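Local coordinates for protein sialyltransferase 0160 (PDB 4R84) that probably transfers sialic acid from a CMP-activated donor to an acceptor sugar, as a GT-B glycosyltransferase, at residues F57-I70 with D75-E87. Residues are numbered along the deposited sequence; the frame is centred on the assembly and turned at random.
Sequences FLSHSWEQTCGTPI and DKQAISFDFVAPE
Trp62 has CG anti to its carbonyl carbon (chi1 -80°), and Phe81 has CG between its backbone N and carbonyl carbon (chi1 65°); these torsions bring the two rings into a T-shaped stack. The edge of Phe81 points at the indole face, its CE1 lying 3.5 Å from Trp62 CG. The pair lies between the two sheets of a beta-sandwich, consistent with the PKD-like family of this region and well away from the donor pocket: strand 59-66 pairs with 92-101 in one sheet, while 81-84 pairs with 45-48 in the other. Phe98 also meets the indole ring. The loop before strand 81-84 takes two hydrogen bonds from Trp62, N to Lys76 O and NE1 to Ile79 O (2.9 Å); the second is nearly straight at 165° and lies in the ring plane, which helps to hold the indole's rotation. Gln77, bent at chi2, turns its amide back so that NE2 donates to His60 O. Over one face of the His60 imidazole sits Ile79 CD1, a CH-pi contact 3.6 Å from the ring centroid. Ile70 CD1 meets Phe83 CE1 and the CD corner of the Pro86 ring. Beside His60 a water hydrogen-bonded to ND1 donates to Lys76 O and Ala78 O, at 2.8 Å and 2.6 Å.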
loop_
_atom_site.group_PDB
_atom_site.type_symbol
_atom_site.label_atom_id
_atom_site.label_comp_id
_atom_site.label_asym_id
_atom_site.label_seq_id
_atom_site.Cartn_x
_atom_site.Cartn_y
_atom_site.Cartn_z
ATOM N N PHE A 57 -8.062 -48.991 1.005
ATOM C CA PHE A 57 -9.400 -49.232 1.543
ATOM C C PHE A 57 -9.959 -50.581 1.117
ATOM O O PHE A 57 -9.575 -51.118 0.083
ATOM C CB PHE A 57 -10.370 -48.140 1.082
ATOM C CG PHE A 57 -9.933 -46.750 1.434
ATOM C CD1 PHE A 57 -9.084 -46.053 0.590
ATOM C CD2 PHE A 57 -10.378 -46.137 2.594
ATOM C CE1 PHE A 57 -8.672 -44.776 0.898
ATOM C CE2 PHE A 57 -9.974 -44.850 2.910
ATOM C CZ PHE A 57 -9.121 -44.170 2.066
ATOM N N LEU A 58 -10.871 -51.123 1.916
ATOM C CA LEU A 58 -11.614 -52.305 1.513
ATOM C C LEU A 58 -12.502 -51.967 0.318
ATOM O O LEU A 58 -12.614 -52.741 -0.630
ATOM C CB LEU A 58 -12.450 -52.851 2.673
ATOM C CG LEU A 58 -11.669 -53.444 3.845
ATOM C CD1 LEU A 58 -12.597 -53.739 5.002
ATOM C CD2 LEU A 58 -10.952 -54.718 3.404
ATOM N N SER A 59 -13.149 -50.809 0.386
ATOM C CA SER A 59 -13.922 -50.290 -0.735
ATOM C C SER A 59 -13.846 -48.763 -0.745
ATOM O O SER A 59 -13.590 -48.148 0.285
ATOM C CB SER A 59 -15.373 -50.765 -0.653
ATOM O OG SER A 59 -15.994 -50.281 0.524
ATOM N N HIS A 60 -14.058 -48.160 -1.907
ATOM C CA HIS A 60 -13.930 -46.702 -2.024
ATOM C C HIS A 60 -14.624 -46.192 -3.277
ATOM O O HIS A 60 -14.811 -46.935 -4.241
ATOM C CB HIS A 60 -12.453 -46.303 -2.017
ATOM C CG HIS A 60 -11.634 -46.978 -3.076
ATOM N ND1 HIS A 60 -11.582 -46.537 -4.381
ATOM C CD2 HIS A 60 -10.836 -48.074 -3.020
ATOM C CE1 HIS A 60 -10.784 -47.326 -5.080
ATOM N NE2 HIS A 60 -10.320 -48.268 -4.278
ATOM N N SER A 61 -15.017 -44.917 -3.259
ATOM C CA SER A 61 -15.663 -44.322 -4.423
ATOM C C SER A 61 -15.640 -42.800 -4.371
ATOM O O SER A 61 -15.606 -42.219 -3.294
ATOM C CB SER A 61 -17.109 -44.791 -4.532
ATOM O OG SER A 61 -17.854 -44.308 -3.438
ATOM N N TRP A 62 -15.630 -42.191 -5.554
ATOM C CA TRP A 62 -15.878 -40.759 -5.720
ATOM C C TRP A 62 -17.230 -40.584 -6.396
ATOM O O TRP A 62 -17.617 -41.391 -7.253
ATOM C CB TRP A 62 -14.791 -40.098 -6.576
ATOM C CG TRP A 62 -13.509 -39.761 -5.877
ATOM C CD1 TRP A 62 -12.334 -40.460 -5.936
ATOM C CD2 TRP A 62 -13.264 -38.638 -5.034
ATOM N NE1 TRP A 62 -11.377 -39.837 -5.176
ATOM C CE2 TRP A 62 -11.923 -38.713 -4.613
ATOM C CE3 TRP A 62 -14.046 -37.566 -4.604
ATOM C CZ2 TRP A 62 -11.353 -37.768 -3.771
ATOM C CZ3 TRP A 62 -13.481 -36.628 -3.761
ATOM C CH2 TRP A 62 -12.145 -36.729 -3.360
ATOM N N GLU A 63 -17.946 -39.541 -6.007
ATOM C CA GLU A 63 -19.181 -39.145 -6.670
ATOM C C GLU A 63 -19.273 -37.622 -6.697
ATOM O O GLU A 63 -18.775 -36.942 -5.797
ATOM C CB GLU A 63 -20.403 -39.749 -5.985
ATOM C CG GLU A 63 -20.553 -39.396 -4.525
ATOM C CD GLU A 63 -21.789 -40.027 -3.906
ATOM O OE1 GLU A 63 -21.629 -40.833 -2.964
ATOM O OE2 GLU A 63 -22.914 -39.729 -4.365
ATOM N N GLN A 64 -19.915 -37.092 -7.729
ATOM C CA GLN A 64 -20.136 -35.650 -7.831
ATOM C C GLN A 64 -21.533 -35.287 -7.333
ATOM O O GLN A 64 -22.515 -35.888 -7.761
ATOM C CB GLN A 64 -19.946 -35.183 -9.267
ATOM C CG GLN A 64 -20.044 -33.671 -9.406
ATOM C CD GLN A 64 -19.878 -33.224 -10.830
ATOM O OE1 GLN A 64 -19.548 -34.021 -11.705
ATOM N NE2 GLN A 64 -20.075 -31.931 -11.072
ATOM N N THR A 65 -21.627 -34.329 -6.412
ATOM C CA THR A 65 -22.915 -34.027 -5.783
ATOM C C THR A 65 -23.552 -32.694 -6.185
ATOM O O THR A 65 -24.721 -32.461 -5.881
ATOM C CB THR A 65 -22.802 -34.068 -4.241
ATOM O OG1 THR A 65 -21.870 -33.076 -3.801
ATOM C CG2 THR A 65 -22.325 -35.433 -3.762
ATOM N N CYS A 66 -22.801 -31.804 -6.827
ATOM C CA CYS A 66 -23.423 -30.618 -7.427
ATOM C C CYS A 66 -22.492 -30.052 -8.496
ATOM O O CYS A 66 -21.321 -30.448 -8.604
ATOM C CB CYS A 66 -23.784 -29.537 -6.405
ATOM S SG CYS A 66 -22.447 -28.414 -6.001
ATOM N N GLY A 67 -23.044 -29.180 -9.326
ATOM C CA GLY A 67 -22.314 -28.618 -10.445
ATOM C C GLY A 67 -22.591 -29.426 -11.703
ATOM O O GLY A 67 -23.010 -30.583 -11.640
ATOM N N THR A 68 -22.331 -28.819 -12.853
ATOM C CA THR A 68 -22.406 -29.513 -14.138
ATOM C C THR A 68 -21.606 -30.817 -14.128
ATOM O O THR A 68 -20.463 -30.847 -13.676
ATOM C CB THR A 68 -21.905 -28.586 -15.253
ATOM O OG1 THR A 68 -22.700 -27.396 -15.249
ATOM C CG2 THR A 68 -22.015 -29.240 -16.614
ATOM N N PRO A 69 -22.218 -31.923 -14.590
ATOM C CA PRO A 69 -21.489 -33.193 -14.559
ATOM C C PRO A 69 -20.128 -33.132 -15.245
ATOM O O PRO A 69 -20.023 -32.672 -16.380
ATOM C CB PRO A 69 -22.431 -34.153 -15.308
ATOM C CG PRO A 69 -23.791 -33.577 -15.068
ATOM C CD PRO A 69 -23.603 -32.083 -15.067
ATOM N N ILE A 70 -19.090 -33.573 -14.539
ATOM C CA ILE A 70 -17.730 -33.456 -15.041
ATOM C C ILE A 70 -16.861 -34.637 -14.599
ATOM O O ILE A 70 -15.771 -34.859 -15.135
ATOM C CB ILE A 70 -17.083 -32.119 -14.569
ATOM C CG1 ILE A 70 -15.876 -31.756 -15.439
ATOM C CG2 ILE A 70 -16.699 -32.207 -13.114
ATOM C CD1 ILE A 70 -15.304 -30.361 -15.137
ATOM N N ASP A 75 -12.640 -42.276 -12.960
ATOM C CA ASP A 75 -12.181 -41.617 -11.745
ATOM C C ASP A 75 -12.981 -41.991 -10.501
ATOM O O ASP A 75 -12.511 -41.793 -9.382
ATOM C CB ASP A 75 -12.182 -40.103 -11.953
ATOM C CG ASP A 75 -11.107 -39.661 -12.929
ATOM O OD1 ASP A 75 -10.076 -40.365 -13.037
ATOM O OD2 ASP A 75 -11.293 -38.627 -13.599
ATOM N N LYS A 76 -14.194 -42.507 -10.684
ATOM C CA LYS A 76 -15.004 -42.937 -9.545
ATOM C C LYS A 76 -14.280 -43.975 -8.687
ATOM O O LYS A 76 -14.509 -44.057 -7.476
ATOM C CB LYS A 76 -16.348 -43.497 -10.012
ATOM C CG LYS A 76 -17.263 -42.476 -10.653
ATOM C CD LYS A 76 -18.617 -43.093 -10.957
ATOM C CE LYS A 76 -19.571 -42.081 -11.571
ATOM N NZ LYS A 76 -20.901 -42.695 -11.835
ATOM N N GLN A 77 -13.411 -44.772 -9.307
ATOM C CA GLN A 77 -12.648 -45.770 -8.569
ATOM C C GLN A 77 -11.189 -45.365 -8.359
ATOM O O GLN A 77 -10.380 -46.160 -7.891
ATOM C CB GLN A 77 -12.724 -47.128 -9.280
ATOM C CG GLN A 77 -14.023 -47.857 -8.989
ATOM C CD GLN A 77 -14.279 -47.990 -7.498
ATOM O OE1 GLN A 77 -13.450 -48.528 -6.767
ATOM N NE2 GLN A 77 -15.434 -47.505 -7.040
ATOM N N ALA A 78 -10.846 -44.127 -8.702
ATOM C CA ALA A 78 -9.504 -43.631 -8.429
ATOM C C ALA A 78 -9.425 -43.169 -6.982
ATOM O O ALA A 78 -10.442 -42.823 -6.383
ATOM C CB ALA A 78 -9.141 -42.499 -9.373
ATOM N N ILE A 79 -8.227 -43.175 -6.409
ATOM C CA ILE A 79 -8.051 -42.598 -5.092
ATOM C C ILE A 79 -7.851 -41.100 -5.250
ATOM O O ILE A 79 -8.560 -40.305 -4.645
ATOM C CB ILE A 79 -6.855 -43.200 -4.333
ATOM C CG1 ILE A 79 -7.048 -44.706 -4.138
ATOM C CG2 ILE A 79 -6.703 -42.535 -2.980
ATOM C CD1 ILE A 79 -8.357 -45.070 -3.468
ATOM N N SER A 80 -6.877 -40.732 -6.075
ATOM C CA SER A 80 -6.633 -39.332 -6.401
ATOM C C SER A 80 -6.787 -39.150 -7.896
ATOM O O SER A 80 -6.403 -40.023 -8.671
ATOM C CB SER A 80 -5.235 -38.905 -5.953
ATOM O OG SER A 80 -5.084 -39.034 -4.550
ATOM N N PHE A 81 -7.339 -38.016 -8.313
ATOM C CA PHE A 81 -7.437 -37.728 -9.739
ATOM C C PHE A 81 -7.482 -36.234 -9.976
ATOM O O PHE A 81 -7.702 -35.447 -9.049
ATOM C CB PHE A 81 -8.666 -38.386 -10.375
ATOM C CG PHE A 81 -9.973 -37.858 -9.870
ATOM C CD1 PHE A 81 -10.540 -38.370 -8.713
ATOM C CD2 PHE A 81 -10.619 -36.823 -10.532
ATOM C CE1 PHE A 81 -11.739 -37.877 -8.236
ATOM C CE2 PHE A 81 -11.815 -36.325 -10.064
ATOM C CZ PHE A 81 -12.378 -36.858 -8.905
ATOM N N ASP A 82 -7.287 -35.848 -11.229
ATOM C CA ASP A 82 -7.212 -34.427 -11.555
ATOM C C ASP A 82 -8.537 -33.840 -12.005
ATOM O O ASP A 82 -9.226 -34.392 -12.862
ATOM C CB ASP A 82 -6.174 -34.180 -12.651
ATOM C CG ASP A 82 -4.743 -34.287 -12.154
ATOM O OD1 ASP A 82 -4.520 -34.377 -10.924
ATOM O OD2 ASP A 82 -3.829 -34.258 -13.007
ATOM N N PHE A 83 -8.872 -32.704 -11.400
ATOM C CA PHE A 83 -9.947 -31.836 -11.845
ATOM C C PHE A 83 -9.302 -30.712 -12.651
ATOM O O PHE A 83 -8.486 -29.950 -12.115
ATOM C CB PHE A 83 -10.721 -31.287 -10.636
ATOM C CG PHE A 83 -11.751 -30.233 -10.966
ATOM C CD1 PHE A 83 -13.065 -30.584 -11.232
ATOM C CD2 PHE A 83 -11.415 -28.876 -10.951
ATOM C CE1 PHE A 83 -14.017 -29.609 -11.507
ATOM C CE2 PHE A 83 -12.359 -27.899 -11.236
ATOM C CZ PHE A 83 -13.661 -28.263 -11.505
ATOM N N VAL A 84 -9.644 -30.626 -13.935
ATOM C CA VAL A 84 -9.198 -29.515 -14.773
ATOM C C VAL A 84 -10.326 -28.510 -14.913
ATOM O O VAL A 84 -11.388 -28.841 -15.441
ATOM C CB VAL A 84 -8.774 -29.972 -16.174
ATOM C CG1 VAL A 84 -8.285 -28.775 -17.001
ATOM C CG2 VAL A 84 -7.702 -31.047 -16.079
ATOM N N ALA A 85 -10.120 -27.297 -14.403
ATOM C CA ALA A 85 -11.164 -26.280 -14.432
ATOM C C ALA A 85 -11.504 -25.851 -15.852
ATOM O O ALA A 85 -10.632 -25.400 -16.595
ATOM C CB ALA A 85 -10.748 -25.054 -13.602
ATOM N N PRO A 86 -12.784 -25.963 -16.227
ATOM C CA PRO A 86 -13.249 -25.539 -17.550
ATOM C C PRO A 86 -13.305 -24.029 -17.682
ATOM O O PRO A 86 -13.264 -23.319 -16.657
ATOM C CB PRO A 86 -14.659 -26.132 -17.635
ATOM C CG PRO A 86 -15.092 -26.262 -16.230
ATOM C CD PRO A 86 -13.858 -26.599 -15.444
ATOM N N GLU A 87 -13.416 -23.552 -18.918
ATOM C CA GLU A 87 -13.648 -22.136 -19.186
ATOM C C GLU A 87 -15.147 -21.892 -19.286
ATOM O O GLU A 87 -15.830 -22.476 -20.126
ATOM C CB GLU A 87 -12.920 -21.686 -20.460
ATOM C CG GLU A 87 -11.415 -21.665 -20.276
ATOM C CD GLU A 87 -10.653 -21.588 -21.577
ATOM O OE1 GLU A 87 -10.943 -22.371 -22.499
ATOM O OE2 GLU A 87 -9.758 -20.741 -21.672
HETATM O O HOH W 1 -13.568 -49.910 -4.134
HETATM O O HOH W 2 -12.514 -44.136 -5.490
#